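Local coordinates for GXWXG domain-containing protein (Thermomonospora curvata, PDB 4MVE) that is of unknown function, but joins a GXWXG region and a DUF4334 region in one antiparallel beta-sheet, at residues 38-43 with 67-72; 73-78 with 109-114. One frame throughout, in Å; residues are numbered along the deposited sequence.

Contact 1 (38-43 with 67-72)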
ATOM      1  N   ASP A  38      -4.862  12.835   5.931  1.00 34.33           N
ATOM      2  CA  ASP A  38      -3.738  13.217   6.815  1.00 34.85           C
ATOM      3  C   ASP A  38      -3.201  12.042   7.677  1.00 37.81           C
ATOM      4  O   ASP A  38      -2.019  12.041   8.030  1.00 37.34           O
ATOM      5  CB  ASP A  38      -4.069  14.455   7.659  1.00 39.49           C
ATOM      6  CG  ASP A  38      -4.037  15.774   6.860  1.00 53.09           C
ATOM      7  OD1 ASP A  38      -3.899  15.722   5.592  1.00 50.22           O
ATOM      8  OD2 ASP A  38      -4.188  16.848   7.483  1.00 64.22           O
ATOM      9  N   PHE A  39      -4.003  10.974   7.870  1.00 35.82           N
ATOM     10  CA  PHE A  39      -3.592   9.767   8.607  1.00 35.81           C
ATOM     11  C   PHE A  39      -2.395   9.084   7.913  1.00 36.82           C
ATOM     12  O   PHE A  39      -1.593   8.415   8.571  1.00 38.22           O
ATOM     13  CB  PHE A  39      -4.778   8.787   8.676  1.00 37.60           C
ATOM     14  CG  PHE A  39      -4.518   7.450   9.344  1.00 38.60           C
ATOM     15  CD1 PHE A  39      -4.796   7.263  10.695  1.00 42.51           C
ATOM     16  CD2 PHE A  39      -4.085   6.354   8.599  1.00 37.06           C
ATOM     17  CE1 PHE A  39      -4.571   6.018  11.302  1.00 43.52           C
ATOM     18  CE2 PHE A  39      -3.877   5.117   9.204  1.00 39.08           C
ATOM     19  CZ  PHE A  39      -4.118   4.952  10.548  1.00 38.70           C
HETATM   20  N   MSE A  40      -2.306   9.225   6.581  1.00 29.09           N
HETATM   21  CA  MSE A  40      -1.252   8.620   5.799  1.00 27.63           C
HETATM   22  C   MSE A  40       0.062   9.388   5.843  1.00 33.22           C
HETATM   23  O   MSE A  40       1.068   8.825   5.407  1.00 32.87           O
HETATM   24  CB  MSE A  40      -1.685   8.460   4.322  1.00 28.22           C
HETATM   25  CG  MSE A  40      -2.900   7.559   4.119  1.00 31.82           C
HETATM   26 SE   MSE A  40      -2.712   5.776   4.883  0.96 35.25          SE
HETATM   27  CE  MSE A  40      -0.917   5.198   4.100  1.00 30.72           C
ATOM     28  N   LEU A  41       0.071  10.669   6.317  1.00 31.81           N
ATOM     29  CA  LEU A  41       1.283  11.483   6.296  1.00 33.37           C
ATOM     30  C   LEU A  41       2.437  10.825   7.130  1.00 39.70           C
ATOM     31  O   LEU A  41       2.237  10.416   8.272  1.00 40.04           O
ATOM     32  CB  LEU A  41       1.011  12.941   6.700  1.00 35.56           C
ATOM     33  CG  LEU A  41      -0.023  13.702   5.801  1.00 41.11           C
ATOM     34  CD1 LEU A  41      -0.231  15.125   6.264  1.00 43.48           C
ATOM     35  CD2 LEU A  41       0.402  13.736   4.369  1.00 44.35           C
ATOM     36  N   GLY A  42       3.584  10.645   6.480  1.00 36.35           N
ATOM     37  CA  GLY A  42       4.764  10.021   7.074  1.00 36.61           C
ATOM     38  C   GLY A  42       5.400   8.970   6.191  1.00 38.07           C
ATOM     39  O   GLY A  42       4.966   8.756   5.051  1.00 37.53           O
ATOM     40  N   THR A  43       6.433   8.305   6.717  1.00 34.80           N
ATOM     41  CA  THR A  43       7.149   7.252   6.013  1.00 34.38           C
ATOM     42  C   THR A  43       6.623   5.905   6.483  1.00 37.97           C
ATOM     43  O   THR A  43       6.401   5.704   7.689  1.00 37.65           O
ATOM     44  CB  THR A  43       8.666   7.413   6.198  1.00 39.55           C
ATOM     45  OG1 THR A  43       9.027   8.666   5.627  1.00 35.93           O
ATOM     46  CG2 THR A  43       9.477   6.308   5.501  1.00 34.73           C
ATOM     47  N   LYS A  67       6.970   3.702   1.183  1.00 30.16           N
ATOM     48  CA  LYS A  67       6.418   4.986   0.660  1.00 29.25           C
ATOM     49  C   LYS A  67       6.583   6.120   1.638  1.00 35.86           C
ATOM     50  O   LYS A  67       6.666   5.874   2.853  1.00 36.06           O
ATOM     51  CB  LYS A  67       4.907   4.843   0.344  1.00 25.67           C
ATOM     52  CG  LYS A  67       4.523   3.671  -0.556  1.00 26.14           C
ATOM     53  CD  LYS A  67       3.006   3.599  -0.804  1.00 31.91           C
ATOM     54  CE  LYS A  67       2.638   2.465  -1.712  1.00 32.04           C
ATOM     55  NZ  LYS A  67       3.123   2.716  -3.094  1.00 40.39           N
ATOM     56  N   ARG A  68       6.657   7.364   1.112  1.00 32.14           N
ATOM     57  CA  ARG A  68       6.724   8.589   1.931  1.00 31.91           C
ATOM     58  C   ARG A  68       5.602   9.533   1.495  1.00 35.63           C
ATOM     59  O   ARG A  68       5.553   9.913   0.327  1.00 35.80           O
ATOM     60  CB  ARG A  68       8.084   9.309   1.857  1.00 31.52           C
ATOM     61  CG  ARG A  68       8.168  10.484   2.896  1.00 36.14           C
ATOM     62  CD  ARG A  68       9.579  10.937   3.286  1.00 45.83           C
ATOM     63  NE  ARG A  68      10.276  11.599   2.178  1.00 61.16           N
ATOM     64  CZ  ARG A  68      10.632  12.884   2.152  1.00 71.16           C
ATOM     65  NH1 ARG A  68      11.241  13.387   1.088  1.00 56.40           N
ATOM     66  NH2 ARG A  68      10.345  13.683   3.174  1.00 52.54           N
ATOM     67  N   PHE A  69       4.650   9.836   2.401  1.00 31.37           N
ATOM     68  CA  PHE A  69       3.565  10.773   2.100  1.00 31.71           C
ATOM     69  C   PHE A  69       3.971  12.154   2.695  1.00 37.51           C
ATOM     70  O   PHE A  69       3.915  12.309   3.918  1.00 38.83           O
ATOM     71  CB  PHE A  69       2.223  10.240   2.658  1.00 32.93           C
ATOM     72  CG  PHE A  69       1.892   8.827   2.203  1.00 33.10           C
ATOM     73  CD1 PHE A  69       1.044   8.606   1.111  1.00 34.71           C
ATOM     74  CD2 PHE A  69       2.413   7.718   2.876  1.00 31.45           C
ATOM     75  CE1 PHE A  69       0.765   7.303   0.676  1.00 33.92           C
ATOM     76  CE2 PHE A  69       2.132   6.420   2.440  1.00 32.35           C
ATOM     77  CZ  PHE A  69       1.324   6.222   1.336  1.00 31.66           C
ATOM     78  N   ILE A  70       4.454  13.112   1.865  1.00 35.15           N
ATOM     79  CA  ILE A  70       4.903  14.431   2.397  1.00 38.44           C
ATOM     80  C   ILE A  70       3.679  15.251   2.787  1.00 44.66           C
ATOM     81  O   ILE A  70       3.568  15.700   3.924  1.00 46.69           O
ATOM     82  CB  ILE A  70       5.862  15.296   1.494  1.00 44.02           C
ATOM     83  CG1 ILE A  70       6.841  14.525   0.534  1.00 45.32           C
ATOM     84  CG2 ILE A  70       6.512  16.455   2.232  1.00 47.02           C
ATOM     85  CD1 ILE A  70       7.708  13.579   1.056  1.00 52.98           C
ATOM     86  N   ASP A  71       2.798  15.477   1.817  1.00 40.29           N
ATOM     87  CA  ASP A  71       1.544  16.205   1.944  1.00 40.95           C
ATOM     88  C   ASP A  71       0.561  15.566   0.937  1.00 42.38           C
ATOM     89  O   ASP A  71       0.954  14.651   0.185  1.00 36.33           O
ATOM     90  CB  ASP A  71       1.739  17.723   1.722  1.00 45.05           C
ATOM     91  CG  ASP A  71       2.423  18.138   0.417  1.00 57.32           C
ATOM     92  OD1 ASP A  71       1.938  17.735  -0.672  1.00 57.72           O
ATOM     93  OD2 ASP A  71       3.369  18.961   0.478  1.00 62.61           O
ATOM     94  N   ARG A  72      -0.698  16.038   0.932  1.00 39.43           N
ATOM     95  CA  ARG A  72      -1.780  15.558   0.051  1.00 38.92           C
ATOM     96  C   ARG A  72      -1.372  15.561  -1.439  1.00 39.82           C
ATOM     97  O   ARG A  72      -1.923  14.800  -2.235  1.00 37.58           O
ATOM     98  CB  ARG A  72      -3.003  16.483   0.267  1.00 43.25           C
ATOM     99  CG  ARG A  72      -4.289  16.141  -0.475  1.00 56.69           C
ATOM    100  CD  ARG A  72      -5.331  17.216  -0.195  1.00 66.28           C
ATOM    101  NE  ARG A  72      -6.514  17.100  -1.053  1.00 70.60           N
ATOM    102  CZ  ARG A  72      -6.713  17.814  -2.160  1.00 80.15           C
ATOM    103  NH1 ARG A  72      -7.831  17.664  -2.860  1.00 69.63           N
ATOM    104  NH2 ARG A  72      -5.800  18.687  -2.572  1.00 60.05           N
TER
HETATM  105  O   HOH W   1      -2.138  17.378   3.405  1.00 51.76           O
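Phe-69 packs its ring against the turn at Met-40. Starting at the root, Phe-69 CB sits 3.3 Å from Met-40 O. Ring atom CD2 comes closer to that same carbonyl oxygen, Met-40 O, at 3.1 Å, while Gly-42 O lies at the ring edge near its plane. At the far end, CE2 and CZ of Phe-69 each meet the CE methyl of Met-40 at 3.7 Å. Met-40, a selenomethionine, also lays its CB over one ring face, 4.3 Å from the Phe-69 centroid and 14° off the normal, a CH-pi contact. Its chain bends at both chi2 and chi3, which brings CE to the far end of the ring, by CE2 and CZ. The backbones form an antiparallel hydrogen-bonded pair: Gly-42 N bonds to Phe-69 O at 3.1 Å and Phe-69 N to Gly-42 O at 2.9 Å. Gly-42, with phi 133°, opens the family's GXWXG motif, and a CB there would jam against the preceding carbonyl. A water bridges Asp-38 OD1 and Arg-72 N. Strand 42-48 runs between strands 64-71 and 143-149, and Phe-69 also touches Leu-147, Val-75, Met-111 and the motif's Trp-44.

Contact 2 (73-78 with 109-114); sequences DHVEPL and AAMIYD
With CG anti to the backbone N (chi1 -162°), the side chain of Met-111 extends toward Val-75 and Pro-77, then turns at chi3 (69°) to place its methyl beside the proline ring. Val-75 presents CG1, likewise anti to its own N, and this methyl meets SE of Met-111, a selenomethionine, at 3.5 Å. Two residues on in the first strand, Pro-77 CB lies 3.7 Å from CE of the same Met-111. Pro-77 sits obliquely to the ring of Tyr-113, its CG 3.7 Å from Tyr-113 CE2, with CB equally near that atom. Leu-78 crosses the tyrosine side chain at about a right angle, and its CD2 packs 3.7 Å from Tyr-113 OH. Were Tyr-113 replaced by an alanine, the loss of the ring is likely to open a gap beside Pro-77 CB and CG and take from Leu-78 CD2 the hydroxyl it packs against. All five touching residues are buried, and no hydrogen bond links the segments. The strand axes approach to 8.9 Å at 77°, so this is near-orthogonal packing of side chains between strands that are not sheet neighbours. Strand 74-81 pairs with 64-71 and 87-89, whereas 106-113 lies between 96-103 and 118-124; Lys-67 touches both Met-111 and Tyr-113.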
ATOM      1  N   ASP A  73      -0.423  16.427  -1.811  1.00 30.42           N
ATOM      2  CA  ASP A  73      -0.042  16.600  -3.193  1.00 30.26           C
ATOM      3  C   ASP A  73       1.313  16.044  -3.513  1.00 35.70           C
ATOM      4  O   ASP A  73       1.668  15.992  -4.693  1.00 35.60           O
ATOM      5  CB  ASP A  73      -0.094  18.077  -3.550  1.00 34.24           C
ATOM      6  CG  ASP A  73      -1.519  18.579  -3.735  1.00 54.17           C
ATOM      7  OD1 ASP A  73      -2.317  17.885  -4.439  1.00 53.19           O
ATOM      8  OD2 ASP A  73      -1.837  19.668  -3.203  1.00 65.21           O
ATOM      9  N   HIS A  74       2.080  15.621  -2.502  1.00 32.89           N
ATOM     10  CA  HIS A  74       3.442  15.149  -2.756  1.00 34.03           C
ATOM     11  C   HIS A  74       3.756  13.862  -1.995  1.00 36.31           C
ATOM     12  O   HIS A  74       4.004  13.877  -0.793  1.00 36.78           O
ATOM     13  CB  HIS A  74       4.451  16.263  -2.420  1.00 38.48           C
ATOM     14  CG  HIS A  74       4.241  17.529  -3.206  1.00 45.01           C
ATOM     15  ND1 HIS A  74       3.676  18.662  -2.623  1.00 49.01           N
ATOM     16  CD2 HIS A  74       4.538  17.811  -4.497  1.00 48.25           C
ATOM     17  CE1 HIS A  74       3.688  19.594  -3.561  1.00 49.48           C
ATOM     18  NE2 HIS A  74       4.175  19.126  -4.710  1.00 49.70           N
ATOM     19  N   VAL A  75       3.748  12.742  -2.730  1.00 31.91           N
ATOM     20  CA  VAL A  75       4.002  11.386  -2.250  1.00 30.04           C
ATOM     21  C   VAL A  75       5.148  10.729  -3.043  1.00 33.60           C
ATOM     22  O   VAL A  75       5.155  10.774  -4.280  1.00 34.12           O
ATOM     23  CB  VAL A  75       2.697  10.541  -2.382  1.00 32.00           C
ATOM     24  CG1 VAL A  75       2.894   9.100  -1.896  1.00 30.84           C
ATOM     25  CG2 VAL A  75       1.531  11.197  -1.628  1.00 31.91           C
ATOM     26  N   GLU A  76       6.055  10.048  -2.342  1.00 29.34           N
ATOM     27  CA  GLU A  76       7.088   9.235  -2.980  1.00 29.84           C
ATOM     28  C   GLU A  76       6.568   7.805  -2.933  1.00 35.83           C
ATOM     29  O   GLU A  76       6.520   7.213  -1.863  1.00 37.92           O
ATOM     30  CB  GLU A  76       8.471   9.414  -2.330  1.00 32.20           C
ATOM     31  CG  GLU A  76       8.927  10.874  -2.346  1.00 36.21           C
ATOM     32  CD  GLU A  76      10.104  11.175  -1.436  1.00 58.00           C
ATOM     33  OE1 GLU A  76      10.258  10.463  -0.420  1.00 44.04           O
ATOM     34  OE2 GLU A  76      10.845  12.146  -1.711  1.00 61.01           O
ATOM     35  N   PRO A  77       6.066   7.257  -4.063  1.00 31.88           N
ATOM     36  CA  PRO A  77       5.452   5.920  -4.005  1.00 29.22           C
ATOM     37  C   PRO A  77       6.420   4.751  -3.936  1.00 29.58           C
ATOM     38  O   PRO A  77       6.019   3.658  -3.512  1.00 27.11           O
ATOM     39  CB  PRO A  77       4.638   5.850  -5.299  1.00 29.88           C
ATOM     40  CG  PRO A  77       5.344   6.764  -6.244  1.00 35.12           C
ATOM     41  CD  PRO A  77       5.991   7.846  -5.421  1.00 32.13           C
ATOM     42  N   LEU A  78       7.660   4.938  -4.390  1.00 27.25           N
ATOM     43  CA  LEU A  78       8.607   3.814  -4.482  1.00 27.07           C
ATOM     44  C   LEU A  78       9.933   4.070  -3.847  1.00 31.11           C
ATOM     45  O   LEU A  78      10.942   4.238  -4.542  1.00 30.24           O
ATOM     46  CB  LEU A  78       8.831   3.418  -5.958  1.00 27.38           C
ATOM     47  CG  LEU A  78       7.559   3.048  -6.744  1.00 29.69           C
ATOM     48  CD1 LEU A  78       7.850   3.032  -8.220  1.00 30.93           C
ATOM     49  CD2 LEU A  78       7.020   1.661  -6.298  1.00 29.69           C
ATOM     50  N   ALA A 109      -8.886   7.385   1.932  1.00 29.76           N
ATOM     51  CA  ALA A 109      -7.671   7.927   1.350  1.00 28.20           C
ATOM     52  C   ALA A 109      -7.099   6.911   0.357  1.00 30.46           C
ATOM     53  O   ALA A 109      -7.087   5.692   0.595  1.00 29.04           O
ATOM     54  CB  ALA A 109      -6.646   8.241   2.431  1.00 29.63           C
ATOM     55  N   ALA A 110      -6.674   7.426  -0.776  1.00 27.21           N
ATOM     56  CA  ALA A 110      -6.104   6.619  -1.828  1.00 25.70           C
ATOM     57  C   ALA A 110      -4.886   7.301  -2.408  1.00 28.13           C
ATOM     58  O   ALA A 110      -4.911   8.509  -2.560  1.00 26.06           O
ATOM     59  CB  ALA A 110      -7.150   6.388  -2.918  1.00 25.54           C
HETATM   60  N   MSE A 111      -3.802   6.548  -2.707  1.00 24.83           N
HETATM   61  CA  MSE A 111      -2.674   7.172  -3.405  1.00 24.44           C
HETATM   62  C   MSE A 111      -2.888   7.060  -4.908  1.00 30.00           C
HETATM   63  O   MSE A 111      -3.190   5.990  -5.400  1.00 29.42           O
HETATM   64  CB  MSE A 111      -1.356   6.530  -3.003  1.00 26.10           C
HETATM   65  CG  MSE A 111      -0.156   7.384  -3.332  1.00 30.55           C
HETATM   66 SE   MSE A 111       1.438   6.240  -3.324  0.91 35.09          SE
HETATM   67  CE  MSE A 111       1.071   5.177  -4.883  1.00 32.09           C
ATOM     68  N   ILE A 112      -2.763   8.158  -5.647  1.00 28.55           N
ATOM     69  CA  ILE A 112      -2.929   8.108  -7.113  1.00 26.36           C
ATOM     70  C   ILE A 112      -1.569   8.396  -7.762  1.00 28.61           C
ATOM     71  O   ILE A 112      -1.013   9.438  -7.487  1.00 27.88           O
ATOM     72  CB  ILE A 112      -3.999   9.142  -7.573  1.00 28.27           C
ATOM     73  CG1 ILE A 112      -5.351   8.924  -6.833  1.00 26.74           C
ATOM     74  CG2 ILE A 112      -4.144   9.168  -9.138  1.00 27.90           C
ATOM     75  CD1 ILE A 112      -6.510   9.802  -7.224  1.00 34.32           C
ATOM     76  N   TYR A 113      -1.064   7.531  -8.653  1.00 25.81           N
ATOM     77  CA  TYR A 113       0.202   7.855  -9.343  1.00 25.12           C
ATOM     78  C   TYR A 113      -0.039   9.017 -10.278  1.00 25.86           C
ATOM     79  O   TYR A 113      -1.123   9.108 -10.894  1.00 24.33           O
ATOM     80  CB  TYR A 113       0.743   6.657 -10.137  1.00 25.89           C
ATOM     81  CG  TYR A 113       1.467   5.622  -9.296  1.00 26.33           C
ATOM     82  CD1 TYR A 113       0.766   4.741  -8.479  1.00 26.12           C
ATOM     83  CD2 TYR A 113       2.854   5.510  -9.338  1.00 29.44           C
ATOM     84  CE1 TYR A 113       1.433   3.749  -7.731  1.00 27.99           C
ATOM     85  CE2 TYR A 113       3.530   4.535  -8.595  1.00 30.64           C
ATOM     86  CZ  TYR A 113       2.820   3.672  -7.774  1.00 35.28           C
ATOM     87  OH  TYR A 113       3.521   2.702  -7.078  1.00 29.90           O
ATOM     88  N   ASP A 114       0.953   9.892 -10.392  1.00 20.23           N
ATOM     89  CA  ASP A 114       0.866  11.029 -11.304  1.00 21.63           C
ATOM     90  C   ASP A 114       0.916  10.600 -12.746  1.00 30.52           C
ATOM     91  O   ASP A 114       0.300  11.253 -13.595  1.00 31.28           O
ATOM     92  CB  ASP A 114       2.043  12.009 -11.067  1.00 23.13           C
ATOM     93  CG  ASP A 114       1.994  12.703  -9.727  1.00 35.22           C
ATOM     94  OD1 ASP A 114       0.962  12.552  -9.010  1.00 34.19           O
ATOM     95  OD2 ASP A 114       2.952  13.439  -9.409  1.00 42.15           O
TER

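How the contacts relate
The two contacts have centres about 9 Å apart, on the same side of the chain's centre, and follow in series: 38-43 with 67-72 closes before 73-78 with 109-114 opens. The successive strands 64-71 and 74-81, neighbours in the sheet, carry the chain from one to the other. Among the links are a salt bridge from Arg-68 NE to Glu-76 OE1 (2.8 Å), a probable hydrogen bond from Lys-67 NZ to Pro-77 O (3.1 Å), and packing of Phe-69 CD1 on Val-75 CG1 (3.6 Å). Contact 1 stays within the GXWXG region, while contact 2 reaches from it into the DUF4334 region, which is consistent with the two being packed together in one fold.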